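Local atomic coordinates of membrane-anchored mycosin mycp1 (Mycobacterium thermoresistibile, PDB entry 4HVL), a protein that acts as a subtilisin-like serine endopeptidase of the cell membrane and is an essential component of the type VII (ESX-1) protein secretion system. Residues G121-A126 with A322-Q327; P77-E82 with L104-I109; E3-D8 with R237-V242; T223-P228 with G274-A279. One frame throughout, in Å; residues are numbered along the deposited sequence.

Contact 1: G121-A126 with A322-Q327; sequences GVAPDA and AALIRQ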
loop_
_atom_site.group_PDB
_atom_site.type_symbol
_atom_site.label_atom_id
_atom_site.label_comp_id
_atom_site.label_asym_id
_atom_site.label_seq_id
_atom_site.Cartn_x
_atom_site.Cartn_y
_atom_site.Cartn_z
ATOM N N GLY A 121 2.272 12.041 -10.902
ATOM C CA GLY A 121 2.237 10.655 -10.460
ATOM C C GLY A 121 3.239 9.828 -11.242
ATOM O O GLY A 121 3.760 10.263 -12.303
ATOM N N VAL A 122 3.490 8.632 -10.732
ATOM C CA VAL A 122 4.344 7.667 -11.401
ATOM C C VAL A 122 3.763 7.225 -12.730
ATOM O O VAL A 122 4.495 7.137 -13.716
ATOM C CB VAL A 122 4.590 6.416 -10.529
ATOM C CG1 VAL A 122 5.462 5.429 -11.292
ATOM C CG2 VAL A 122 5.230 6.828 -9.215
ATOM N N ALA A 123 2.449 6.963 -12.749
ATOM C CA ALA A 123 1.753 6.426 -13.914
ATOM C C ALA A 123 0.578 7.337 -14.273
ATOM O O ALA A 123 -0.576 6.939 -14.150
ATOM C CB ALA A 123 1.240 5.031 -13.603
ATOM N N PRO A 124 0.881 8.556 -14.738
ATOM C CA PRO A 124 -0.151 9.570 -14.900
ATOM C C PRO A 124 -1.213 9.255 -15.931
ATOM O O PRO A 124 -2.183 9.979 -16.000
ATOM C CB PRO A 124 0.640 10.804 -15.319
ATOM C CG PRO A 124 1.859 10.264 -15.982
ATOM C CD PRO A 124 2.203 9.040 -15.183
ATOM N N ASP A 125 -1.024 8.229 -16.756
ATOM C CA ASP A 125 -2.055 7.824 -17.701
ATOM C C ASP A 125 -2.884 6.622 -17.211
ATOM O O ASP A 125 -3.781 6.173 -17.919
ATOM C CB ASP A 125 -1.458 7.537 -19.098
ATOM C CG ASP A 125 -1.083 8.829 -19.873
ATOM O OD1 ASP A 125 -1.723 9.893 -19.691
ATOM O OD2 ASP A 125 -0.132 8.774 -20.696
ATOM N N ALA A 126 -2.621 6.122 -16.004
ATOM C CA ALA A 126 -3.332 4.943 -15.524
ATOM C C ALA A 126 -4.742 5.313 -15.074
ATOM O O ALA A 126 -4.978 6.441 -14.655
ATOM C CB ALA A 126 -2.565 4.296 -14.390
ATOM N N ALA A 322 4.860 -0.722 -11.227
ATOM C CA ALA A 322 4.291 -1.934 -11.782
ATOM C C ALA A 322 3.440 -1.593 -12.992
ATOM O O ALA A 322 3.519 -2.261 -14.032
ATOM C CB ALA A 322 3.480 -2.681 -10.729
ATOM N N ALA A 323 2.653 -0.528 -12.864
ATOM C CA ALA A 323 1.818 -0.038 -13.954
ATOM C C ALA A 323 2.643 0.372 -15.182
ATOM O O ALA A 323 2.277 0.100 -16.324
ATOM C CB ALA A 323 0.974 1.134 -13.471
ATOM N N LEU A 324 3.741 1.070 -14.951
ATOM C CA LEU A 324 4.632 1.446 -16.037
ATOM C C LEU A 324 5.182 0.187 -16.744
ATOM O O LEU A 324 5.221 0.121 -17.977
ATOM C CB LEU A 324 5.803 2.276 -15.486
ATOM C CG LEU A 324 5.506 3.643 -14.868
ATOM C CD1 LEU A 324 6.801 4.386 -14.581
ATOM C CD2 LEU A 324 4.636 4.456 -15.804
ATOM N N ILE A 325 5.608 -0.795 -15.942
ATOM C CA ILE A 325 6.160 -2.050 -16.435
ATOM C C ILE A 325 5.147 -2.815 -17.286
ATOM O O ILE A 325 5.476 -3.248 -18.409
ATOM C CB ILE A 325 6.715 -2.922 -15.283
ATOM C CG1 ILE A 325 8.027 -2.314 -14.745
ATOM C CG2 ILE A 325 6.996 -4.335 -15.757
ATOM C CD1 ILE A 325 8.444 -2.786 -13.359
ATOM N N ARG A 326 3.915 -2.924 -16.797
ATOM C CA ARG A 326 2.896 -3.709 -17.477
ATOM C C ARG A 326 2.486 -3.041 -18.793
ATOM O O ARG A 326 2.194 -3.746 -19.777
ATOM C CB ARG A 326 1.689 -3.971 -16.578
ATOM C CG ARG A 326 2.027 -4.733 -15.306
ATOM C CD ARG A 326 0.840 -5.563 -14.818
ATOM N NE ARG A 326 0.747 -6.820 -15.553
ATOM C CZ ARG A 326 -0.084 -7.815 -15.242
ATOM N NH1 ARG A 326 -0.936 -7.687 -14.214
ATOM N NH2 ARG A 326 -0.073 -8.944 -15.965
ATOM N N GLN A 327 2.501 -1.702 -18.845
ATOM C CA GLN A 327 2.274 -1.032 -20.126
ATOM C C GLN A 327 3.392 -1.365 -21.123
ATOM O O GLN A 327 3.125 -1.724 -22.265
ATOM C CB GLN A 327 2.157 0.499 -20.009
ATOM C CG GLN A 327 1.960 1.147 -21.387
ATOM C CD GLN A 327 2.147 2.661 -21.424
ATOM O OE1 GLN A 327 2.602 3.280 -20.470
ATOM N NE2 GLN A 327 1.804 3.260 -22.563
#

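Contact 2: P77-E82 with L104-I109; sequences PRVPAE and LTASVI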
loop_
_atom_site.group_PDB
_atom_site.type_symbol
_atom_site.label_atom_id
_atom_site.label_comp_id
_atom_site.label_asym_id
_atom_site.label_seq_id
_atom_site.Cartn_x
_atom_site.Cartn_y
_atom_site.Cartn_z
ATOM N N PRO A 77 -9.983 16.273 -11.560
ATOM C CA PRO A 77 -9.377 15.987 -12.841
ATOM C C PRO A 77 -7.946 15.450 -12.724
ATOM O O PRO A 77 -7.582 14.583 -13.522
ATOM C CB PRO A 77 -9.446 17.334 -13.588
ATOM C CG PRO A 77 -10.619 18.050 -12.977
ATOM C CD PRO A 77 -10.663 17.583 -11.530
ATOM N N ARG A 78 -7.158 15.912 -11.743
ATOM C CA ARG A 78 -5.788 15.414 -11.576
ATOM C C ARG A 78 -5.670 14.064 -10.899
ATOM O O ARG A 78 -4.646 13.399 -11.065
ATOM C CB ARG A 78 -4.906 16.425 -10.857
ATOM C CG ARG A 78 -4.559 17.599 -11.758
ATOM C CD ARG A 78 -3.626 18.558 -11.064
ATOM N NE ARG A 78 -2.238 18.091 -11.070
ATOM C CZ ARG A 78 -1.236 18.747 -10.503
ATOM N NH1 ARG A 78 -1.462 19.905 -9.877
ATOM N NH2 ARG A 78 -0.010 18.262 -10.575
ATOM N N VAL A 79 -6.707 13.664 -10.153
ATOM C CA VAL A 79 -6.783 12.326 -9.540
ATOM C C VAL A 79 -8.162 11.761 -9.903
ATOM O O VAL A 79 -9.066 11.772 -9.079
ATOM C CB VAL A 79 -6.611 12.384 -8.006
ATOM C CG1 VAL A 79 -6.364 10.989 -7.427
ATOM C CG2 VAL A 79 -5.456 13.304 -7.629
ATOM N N PRO A 80 -8.354 11.369 -11.183
ATOM C CA PRO A 80 -9.688 11.045 -11.702
ATOM C C PRO A 80 -10.148 9.637 -11.338
ATOM O O PRO A 80 -10.414 8.812 -12.214
ATOM C CB PRO A 80 -9.514 11.200 -13.220
ATOM C CG PRO A 80 -8.098 10.823 -13.450
ATOM C CD PRO A 80 -7.351 11.387 -12.267
ATOM N N ALA A 81 -10.257 9.373 -10.047
ATOM C CA ALA A 81 -10.599 8.049 -9.565
ATOM C C ALA A 81 -12.028 7.634 -9.889
ATOM O O ALA A 81 -12.904 8.471 -10.033
ATOM C CB ALA A 81 -10.374 7.971 -8.060
ATOM N N GLU A 82 -12.235 6.319 -9.972
ATOM C CA GLU A 82 -13.536 5.728 -10.256
ATOM C C GLU A 82 -13.965 4.867 -9.064
ATOM O O GLU A 82 -13.104 4.361 -8.326
ATOM C CB GLU A 82 -13.469 4.928 -11.551
ATOM C CG GLU A 82 -13.232 5.803 -12.777
ATOM C CD GLU A 82 -12.874 4.998 -14.026
ATOM O OE1 GLU A 82 -13.752 4.277 -14.526
ATOM O OE2 GLU A 82 -11.717 5.073 -14.511
ATOM N N LEU A 104 -4.356 11.029 -1.516
ATOM C CA LEU A 104 -2.909 11.310 -1.673
ATOM C C LEU A 104 -2.186 10.092 -2.229
ATOM O O LEU A 104 -1.385 10.218 -3.129
ATOM C CB LEU A 104 -2.288 11.780 -0.358
ATOM C CG LEU A 104 -2.594 13.225 0.066
ATOM C CD1 LEU A 104 -4.069 13.476 0.349
ATOM C CD2 LEU A 104 -1.779 13.606 1.289
ATOM N N THR A 105 -2.471 8.911 -1.693
ATOM C CA THR A 105 -1.944 7.660 -2.261
ATOM C C THR A 105 -2.197 7.551 -3.770
ATOM O O THR A 105 -1.264 7.354 -4.559
ATOM C CB THR A 105 -2.588 6.456 -1.568
ATOM O OG1 THR A 105 -2.417 6.606 -0.165
ATOM C CG2 THR A 105 -1.949 5.147 -2.014
ATOM N N ALA A 106 -3.462 7.711 -4.152
ATOM C CA ALA A 106 -3.848 7.639 -5.560
ATOM C C ALA A 106 -3.086 8.663 -6.399
ATOM O O ALA A 106 -2.673 8.344 -7.535
ATOM C CB ALA A 106 -5.360 7.813 -5.726
ATOM N N SER A 107 -2.857 9.857 -5.834
ATOM C CA SER A 107 -2.133 10.913 -6.562
ATOM C C SER A 107 -0.679 10.541 -6.831
ATOM O O SER A 107 -0.136 10.884 -7.889
ATOM C CB SER A 107 -2.209 12.268 -5.859
ATOM O OG SER A 107 -1.328 12.350 -4.747
ATOM N N VAL A 108 -0.058 9.840 -5.890
ATOM C CA VAL A 108 1.333 9.397 -6.046
ATOM C C VAL A 108 1.448 8.332 -7.159
ATOM O O VAL A 108 2.362 8.381 -7.991
ATOM C CB VAL A 108 1.929 8.908 -4.689
ATOM C CG1 VAL A 108 3.230 8.160 -4.888
ATOM C CG2 VAL A 108 2.167 10.079 -3.750
ATOM N N ILE A 109 0.487 7.402 -7.193
ATOM C CA ILE A 109 0.436 6.336 -8.193
ATOM C C ILE A 109 0.188 6.933 -9.605
ATOM O O ILE A 109 0.942 6.679 -10.534
ATOM C CB ILE A 109 -0.701 5.333 -7.866
ATOM C CG1 ILE A 109 -0.449 4.624 -6.517
ATOM C CG2 ILE A 109 -0.869 4.315 -8.993
ATOM C CD1 ILE A 109 -1.615 3.793 -6.015
#

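Contact 3: E3-D8 with R237-V242; sequences EPPVID and RGWQQV. With ZN (zinc ion), chain H.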
loop_
_atom_site.group_PDB
_atom_site.type_symbol
_atom_site.label_atom_id
_atom_site.label_comp_id
_atom_site.label_asym_id
_atom_site.label_seq_id
_atom_site.Cartn_x
_atom_site.Cartn_y
_atom_site.Cartn_z
ATOM N N GLU A 3 5.624 -20.337 11.083
ATOM C CA GLU A 3 5.550 -20.810 9.709
ATOM C C GLU A 3 4.995 -19.714 8.821
ATOM O O GLU A 3 4.101 -18.984 9.230
ATOM C CB GLU A 3 4.680 -22.068 9.614
ATOM C CG GLU A 3 5.230 -23.224 10.443
ATOM C CD GLU A 3 4.602 -24.550 10.101
ATOM O OE1 GLU A 3 3.358 -24.628 10.046
ATOM O OE2 GLU A 3 5.347 -25.517 9.881
ATOM N N PRO A 4 5.539 -19.584 7.599
ATOM C CA PRO A 4 4.876 -18.718 6.627
ATOM C C PRO A 4 3.419 -19.163 6.443
ATOM O O PRO A 4 3.118 -20.322 6.643
ATOM C CB PRO A 4 5.675 -18.950 5.342
ATOM C CG PRO A 4 7.001 -19.456 5.776
ATOM C CD PRO A 4 6.795 -20.158 7.085
ATOM N N PRO A 5 2.523 -18.250 6.055
ATOM C CA PRO A 5 1.142 -18.668 5.837
ATOM C C PRO A 5 1.038 -19.719 4.724
ATOM O O PRO A 5 1.809 -19.697 3.764
ATOM C CB PRO A 5 0.435 -17.376 5.442
ATOM C CG PRO A 5 1.515 -16.446 4.981
ATOM C CD PRO A 5 2.779 -16.865 5.623
ATOM N N VAL A 6 0.138 -20.674 4.895
ATOM C CA VAL A 6 -0.065 -21.718 3.906
ATOM C C VAL A 6 -1.396 -21.344 3.264
ATOM O O VAL A 6 -2.386 -21.193 3.956
ATOM C CB VAL A 6 -0.055 -23.130 4.563
ATOM C CG1 VAL A 6 -0.800 -24.168 3.722
ATOM C CG2 VAL A 6 1.380 -23.582 4.782
ATOM N N ILE A 7 -1.383 -21.142 1.951
ATOM C CA ILE A 7 -2.541 -20.656 1.209
ATOM C C ILE A 7 -3.531 -21.798 0.980
ATOM O O ILE A 7 -3.143 -22.869 0.528
ATOM C CB ILE A 7 -2.108 -20.108 -0.176
ATOM C CG1 ILE A 7 -0.968 -19.082 -0.034
ATOM C CG2 ILE A 7 -3.298 -19.510 -0.921
ATOM C CD1 ILE A 7 -1.308 -17.870 0.792
ATOM N N ASP A 8 -4.798 -21.565 1.306
ATOM C CA ASP A 8 -5.880 -22.472 0.954
ATOM C C ASP A 8 -6.739 -21.814 -0.140
ATOM O O ASP A 8 -7.623 -20.999 0.157
ATOM C CB ASP A 8 -6.742 -22.808 2.182
ATOM C CG ASP A 8 -7.951 -23.705 1.836
ATOM O OD1 ASP A 8 -8.070 -24.181 0.683
ATOM O OD2 ASP A 8 -8.802 -23.911 2.722
ATOM N N ARG A 237 16.284 -14.974 6.813
ATOM C CA ARG A 237 15.300 -13.894 6.959
ATOM C C ARG A 237 14.669 -13.793 8.371
ATOM O O ARG A 237 13.886 -12.900 8.630
ATOM C CB ARG A 237 14.204 -14.045 5.898
ATOM C CG ARG A 237 14.716 -14.031 4.453
ATOM C CD ARG A 237 15.430 -12.724 4.102
ATOM N NE ARG A 237 14.617 -11.534 4.371
ATOM C CZ ARG A 237 13.828 -10.928 3.477
ATOM N NH1 ARG A 237 13.729 -11.409 2.250
ATOM N NH2 ARG A 237 13.114 -9.846 3.815
ATOM N N GLY A 238 15.043 -14.675 9.294
ATOM C CA GLY A 238 14.610 -14.525 10.691
ATOM C C GLY A 238 13.118 -14.673 10.945
ATOM O O GLY A 238 12.566 -13.936 11.756
ATOM N N TRP A 239 12.474 -15.623 10.260
ATOM C CA TRP A 239 11.089 -16.006 10.566
ATOM C C TRP A 239 10.890 -16.370 12.044
ATOM O O TRP A 239 9.848 -16.065 12.601
ATOM C CB TRP A 239 10.602 -17.190 9.702
ATOM C CG TRP A 239 10.140 -16.772 8.338
ATOM C CD1 TRP A 239 10.880 -16.734 7.196
ATOM C CD2 TRP A 239 8.824 -16.306 7.980
ATOM N NE1 TRP A 239 10.102 -16.275 6.140
ATOM C CE2 TRP A 239 8.846 -15.992 6.600
ATOM C CE3 TRP A 239 7.647 -16.105 8.688
ATOM C CZ2 TRP A 239 7.708 -15.533 5.917
ATOM C CZ3 TRP A 239 6.531 -15.646 8.011
ATOM C CH2 TRP A 239 6.573 -15.364 6.648
ATOM N N GLN A 240 11.880 -17.005 12.654
ATOM C CA GLN A 240 11.790 -17.421 14.058
ATOM C C GLN A 240 12.004 -16.295 15.071
ATOM O O GLN A 240 11.789 -16.503 16.236
ATOM C CB GLN A 240 12.763 -18.570 14.345
ATOM C CG GLN A 240 12.580 -19.782 13.435
ATOM C CD GLN A 240 11.117 -20.110 13.199
ATOM O OE1 GLN A 240 10.319 -20.179 14.135
ATOM N NE2 GLN A 240 10.747 -20.249 11.940
ATOM N N GLN A 241 12.399 -15.113 14.612
ATOM C CA GLN A 241 12.574 -13.926 15.464
ATOM C C GLN A 241 11.351 -13.017 15.396
ATOM O O GLN A 241 11.275 -12.028 16.102
ATOM C CB GLN A 241 13.811 -13.143 15.007
ATOM C CG GLN A 241 15.060 -14.004 14.849
ATOM C CD GLN A 241 15.421 -14.675 16.148
ATOM O OE1 GLN A 241 15.286 -14.076 17.213
ATOM N NE2 GLN A 241 15.901 -15.917 16.074
ATOM N N VAL A 242 10.392 -13.353 14.546
ATOM C CA VAL A 242 9.199 -12.518 14.371
ATOM C C VAL A 242 8.324 -12.547 15.619
ATOM O O VAL A 242 8.090 -13.623 16.188
ATOM C CB VAL A 242 8.364 -12.998 13.171
ATOM C CG1 VAL A 242 6.969 -12.366 13.177
ATOM C CG2 VAL A 242 9.110 -12.726 11.881
HETATM ZN ZN ZN H . 4.218 -27.204 9.816
#

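Contact 4: T223-P228 with G274-A279; sequences TQNPPP and GPWVGA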
loop_
_atom_site.group_PDB
_atom_site.type_symbol
_atom_site.label_atom_id
_atom_site.label_comp_id
_atom_site.label_asym_id
_atom_site.label_seq_id
_atom_site.Cartn_x
_atom_site.Cartn_y
_atom_site.Cartn_z
ATOM N N THR A 223 4.342 -3.346 16.673
ATOM C CA THR A 223 5.606 -3.212 17.354
ATOM C C THR A 223 6.649 -3.872 16.457
ATOM O O THR A 223 6.406 -4.945 15.891
ATOM C CB THR A 223 5.544 -3.799 18.781
ATOM O OG1 THR A 223 5.151 -5.170 18.730
ATOM C CG2 THR A 223 4.522 -3.046 19.595
ATOM N N GLN A 224 7.772 -3.176 16.280
ATOM C CA GLN A 224 8.862 -3.562 15.375
ATOM C C GLN A 224 9.333 -4.991 15.586
ATOM O O GLN A 224 9.494 -5.424 16.726
ATOM C CB GLN A 224 10.062 -2.629 15.590
ATOM C CG GLN A 224 11.208 -2.755 14.585
ATOM C CD GLN A 224 10.731 -2.631 13.153
ATOM O OE1 GLN A 224 10.256 -3.600 12.556
ATOM N NE2 GLN A 224 10.853 -1.443 12.593
ATOM N N ASN A 225 9.582 -5.718 14.502
ATOM C CA ASN A 225 10.132 -7.063 14.621
ATOM C C ASN A 225 11.648 -7.014 14.824
ATOM O O ASN A 225 12.309 -6.155 14.255
ATOM C CB ASN A 225 9.823 -7.900 13.375
ATOM C CG ASN A 225 8.445 -8.508 13.414
ATOM O OD1 ASN A 225 8.041 -9.100 14.428
ATOM N ND2 ASN A 225 7.705 -8.386 12.298
ATOM N N PRO A 226 12.202 -7.939 15.636
ATOM C CA PRO A 226 13.679 -8.024 15.770
ATOM C C PRO A 226 14.347 -8.498 14.485
ATOM O O PRO A 226 13.710 -9.170 13.684
ATOM C CB PRO A 226 13.887 -9.081 16.877
ATOM C CG PRO A 226 12.595 -9.205 17.579
ATOM C CD PRO A 226 11.513 -8.804 16.604
ATOM N N PRO A 227 15.630 -8.157 14.285
ATOM C CA PRO A 227 16.325 -8.686 13.121
ATOM C C PRO A 227 16.552 -10.220 13.178
ATOM O O PRO A 227 16.408 -10.836 14.223
ATOM C CB PRO A 227 17.676 -7.959 13.170
ATOM C CG PRO A 227 17.883 -7.640 14.604
ATOM C CD PRO A 227 16.517 -7.329 15.125
ATOM N N PRO A 228 16.931 -10.817 12.053
ATOM C CA PRO A 228 17.372 -12.214 12.022
ATOM C C PRO A 228 18.529 -12.509 12.970
ATOM O O PRO A 228 19.364 -11.635 13.197
ATOM C CB PRO A 228 17.859 -12.401 10.586
ATOM C CG PRO A 228 17.167 -11.323 9.794
ATOM C CD PRO A 228 16.988 -10.170 10.729
ATOM N N GLY A 274 10.338 -7.199 8.424
ATOM C CA GLY A 274 10.088 -8.616 8.574
ATOM C C GLY A 274 10.666 -9.481 7.468
ATOM O O GLY A 274 11.163 -8.956 6.453
ATOM N N PRO A 275 10.555 -10.813 7.632
ATOM C CA PRO A 275 11.092 -11.726 6.627
ATOM C C PRO A 275 10.428 -11.613 5.246
ATOM O O PRO A 275 10.954 -12.159 4.281
ATOM C CB PRO A 275 10.862 -13.116 7.241
ATOM C CG PRO A 275 9.733 -12.952 8.188
ATOM C CD PRO A 275 9.800 -11.521 8.688
ATOM N N TRP A 276 9.322 -10.863 5.164
ATOM C CA TRP A 276 8.476 -10.783 3.964
ATOM C C TRP A 276 8.679 -9.505 3.149
ATOM O O TRP A 276 8.153 -9.383 2.058
ATOM C CB TRP A 276 6.989 -10.899 4.369
ATOM C CG TRP A 276 6.688 -10.040 5.583
ATOM C CD1 TRP A 276 6.653 -8.680 5.627
ATOM C CD2 TRP A 276 6.477 -10.490 6.929
ATOM N NE1 TRP A 276 6.408 -8.251 6.888
ATOM C CE2 TRP A 276 6.280 -9.338 7.717
ATOM C CE3 TRP A 276 6.396 -11.745 7.524
ATOM C CZ2 TRP A 276 6.022 -9.394 9.084
ATOM C CZ3 TRP A 276 6.123 -11.818 8.888
ATOM C CH2 TRP A 276 5.936 -10.634 9.659
ATOM N N VAL A 277 9.443 -8.549 3.664
ATOM C CA VAL A 277 9.662 -7.286 2.941
ATOM C C VAL A 277 10.532 -7.581 1.698
ATOM O O VAL A 277 11.545 -8.265 1.813
ATOM C CB VAL A 277 10.336 -6.233 3.856
ATOM C CG1 VAL A 277 10.611 -4.934 3.096
ATOM C CG2 VAL A 277 9.487 -5.969 5.078
ATOM N N GLY A 278 10.115 -7.084 0.531
ATOM C CA GLY A 278 10.769 -7.367 -0.761
ATOM C C GLY A 278 11.480 -6.186 -1.415
ATOM O O GLY A 278 12.385 -6.364 -2.226
ATOM N N ALA A 279 11.088 -4.969 -1.052
ATOM C CA ALA A 279 11.595 -3.783 -1.695
ATOM C C ALA A 279 11.280 -2.557 -0.844
ATOM O O ALA A 279 10.596 -2.657 0.194
ATOM C CB ALA A 279 10.961 -3.636 -3.062
#

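Contact 1: G121-A126 with A322-Q327
A123 and L324 have the closest backbones here, their CA atoms 6.1 Å apart, where the loop 121-126 lies against one side of helix 322-327, a late part of helix 311-328. The loop folds as a type I beta turn from A123 to A126, closed by A126 N bonding to A123 O at 2.9 Å. V122 and A123 both point their CB atoms toward the helix. L324 does most of the touching. With CG anti to its carbonyl carbon (chi1 -65°), its isobutyl group leans off the helix and ends at the loop. One branch, CD1, meets CG1 of V122 at 3.7 Å, the two side chains crossing at about a right angle. The other, CD2, lies against the backbone, 3.4 Å from V122 O and 4.0 Å from A123 CA. Beside it the methyl groups of two alanines meet directly, A123 CB to A323 CB at 3.9 Å. Alanine suits both places because a single methyl lets loop and helix come close, while the branched ends of V122 and L324 make the contact beside them. The touching residues are all buried. The helix supplies no donor to V122 O, which receives its hydrogen bond from H56 NE2. L324 also reaches L367 of helix 363-368, so it packs between the loop and a third element. With no hydrogen bond or charge pair between the segments, their attachment rests on van der Waals packing, mostly of apolar groups, while V122 and A123 pair by backbone bonds with V108 and I109.

Contact 2: P77-E82 with L104-I109
V79 is the one residue of the loop 77-82 that makes close contact with helix 104-109, and it does so with both branches at once. CG1 lies 3.7 Å from A106 CB, while CG2 lies 3.8 Å from S107 CB, so the fork of the valine fits against two consecutive helix residues. Its torsion, with CG1 anti to the backbone N (chi1 -167°), spreads the two methyls across them. A106 suits the spot because its small methyl admits the valine closely. S107 offers its CB to V79, but its hydroxyl is engaged with the helix: OG, held between the backbone N and carbonyl carbon (chi1 77°), donates to L104 O at 2.7 Å. That carbonyl also takes V108 N, and OG has a further partner in L289 N, so a buried polar group is satisfied beside an apolar contact. After V79 the chain turns sharply in an inverse gamma turn centred on P80, leading into strand 82-86. On the helix, T105 OG1 bonds to D70 OD2 of the predicted charge relay. Valine on alanine thus joins the loop before an outermost strand of the parallel sheet to the helix that follows H101, the predicted relay histidine, as in the subtilisin fold.

Contact 3: E3-D8 with R237-V242
P4 and W239 make the central interaction, a CH-pi contact in which the proline ring sits over one face of the indole. P4 CG stands 4.0 Å from the centroid of the six-membered ring, only 12° off the ring normal. Apolar packing extends from there: P4 CA lies over the same ring, 3.8 Å from W239 CZ3, and P4 CB is 3.9 Å from W239 CH2. The next proline adds a looser touch, P5 CD to W239 CH2 at 4.2 Å, from an oblique direction. With CG anti to the carbonyl carbon (chi1 -82°) and CB pointing toward the N-terminal segment, the indole extends to the prolines. Proline is well matched to such a partner, since its stiff ring offers polarised C-H groups to an electron-rich face, and two in succession are consistent with the extended backbone here.

No hydrogen bond joins the segments; those of note run to neighbours. D235 takes W239 N and Q240 N on its two carboxylate oxygens, holding the start of the short turn that carries the indole, and Q240 OE1 receives I2 N, a second tie to the N terminus. Metal binding is separate again: E3 points its CB away from the tryptophan, and its side chain, extended beyond CG, binds a zinc ion, with OE2 at 2.0 Å and OE1 at a longer 2.7 Å.

W239 also meets W276 edge to face and touches P275. Proline on tryptophan is a recurrent form of CH-pi packing, and in this mycosin it lays the N-terminal segment along the surface of the subtilisin-like domain.

Contact 4: T223-P228 with G274-A279
N225 and W276 meet by van der Waals contact alone: ND2 of the asparagine stands 3.8 Å from W276 CZ2 and 3.9 Å from CH2, approaching the indole obliquely. The amide and ring planes are 74° apart, and the two side chains cross at about a right angle. The indole is also packed against its own turn. Its CG lies between the backbone N and the carbonyl carbon (chi1 44°), which folds the ring back so that G274 CA sits 3.9 Å and P275 CD 3.6 Å above the plane of one face. Glycine suits position 274 because a CB there would run into the indole, and proline suits 275, where it fits the type I beta turn from G274 to V277.

Hydrogen bonds fix the amides. Both ends of the N225 side chain are engaged outside the pair: OD1 accepts from Q243 N and T244 N, and ND2 bonds to S273 O. These three bonds set the rotation of the amide that touches the indole, and they explain a polar residue in a buried place. Its neighbour Q224 folds its side chain so that OE1 takes N225 N at 3.0 Å, in the carbonyl plane on a lone pair, though the N-H points well off line at 130°. The same OE1 accepts from S273 N, while NE2 reaches S271 O.

Side-chain amides thus stand in for backbone partners, joining the proline-rich loop to the turn that leads into strand 277-282, an outermost strand of the seven-stranded parallel sheet of this subtilisin fold.

From the N terminus, contact 3 opens first, at 3-8, and closes at 237-242. Inside its loop lies contact 2, the shortest closure, complete before contact 1 opens at 121-126. Contact 4 opens at 223-228 and closes at 274-279, so it crosses contact 3; it is nested inside contact 1, which also crosses contact 3 and closes last. Contacts 1 and 2 join the loops leading into strands 127-132 and 82-86 to helices 311-328 and 102-110, and touch through A123 N and I109 O, 2.7 Å apart. Contacts 3 and 4 gather the N-terminal segment, the loop after strand 210-214 and the entry to strand 277-282; R237 NH2 reaches V277 O at 3.0 Å.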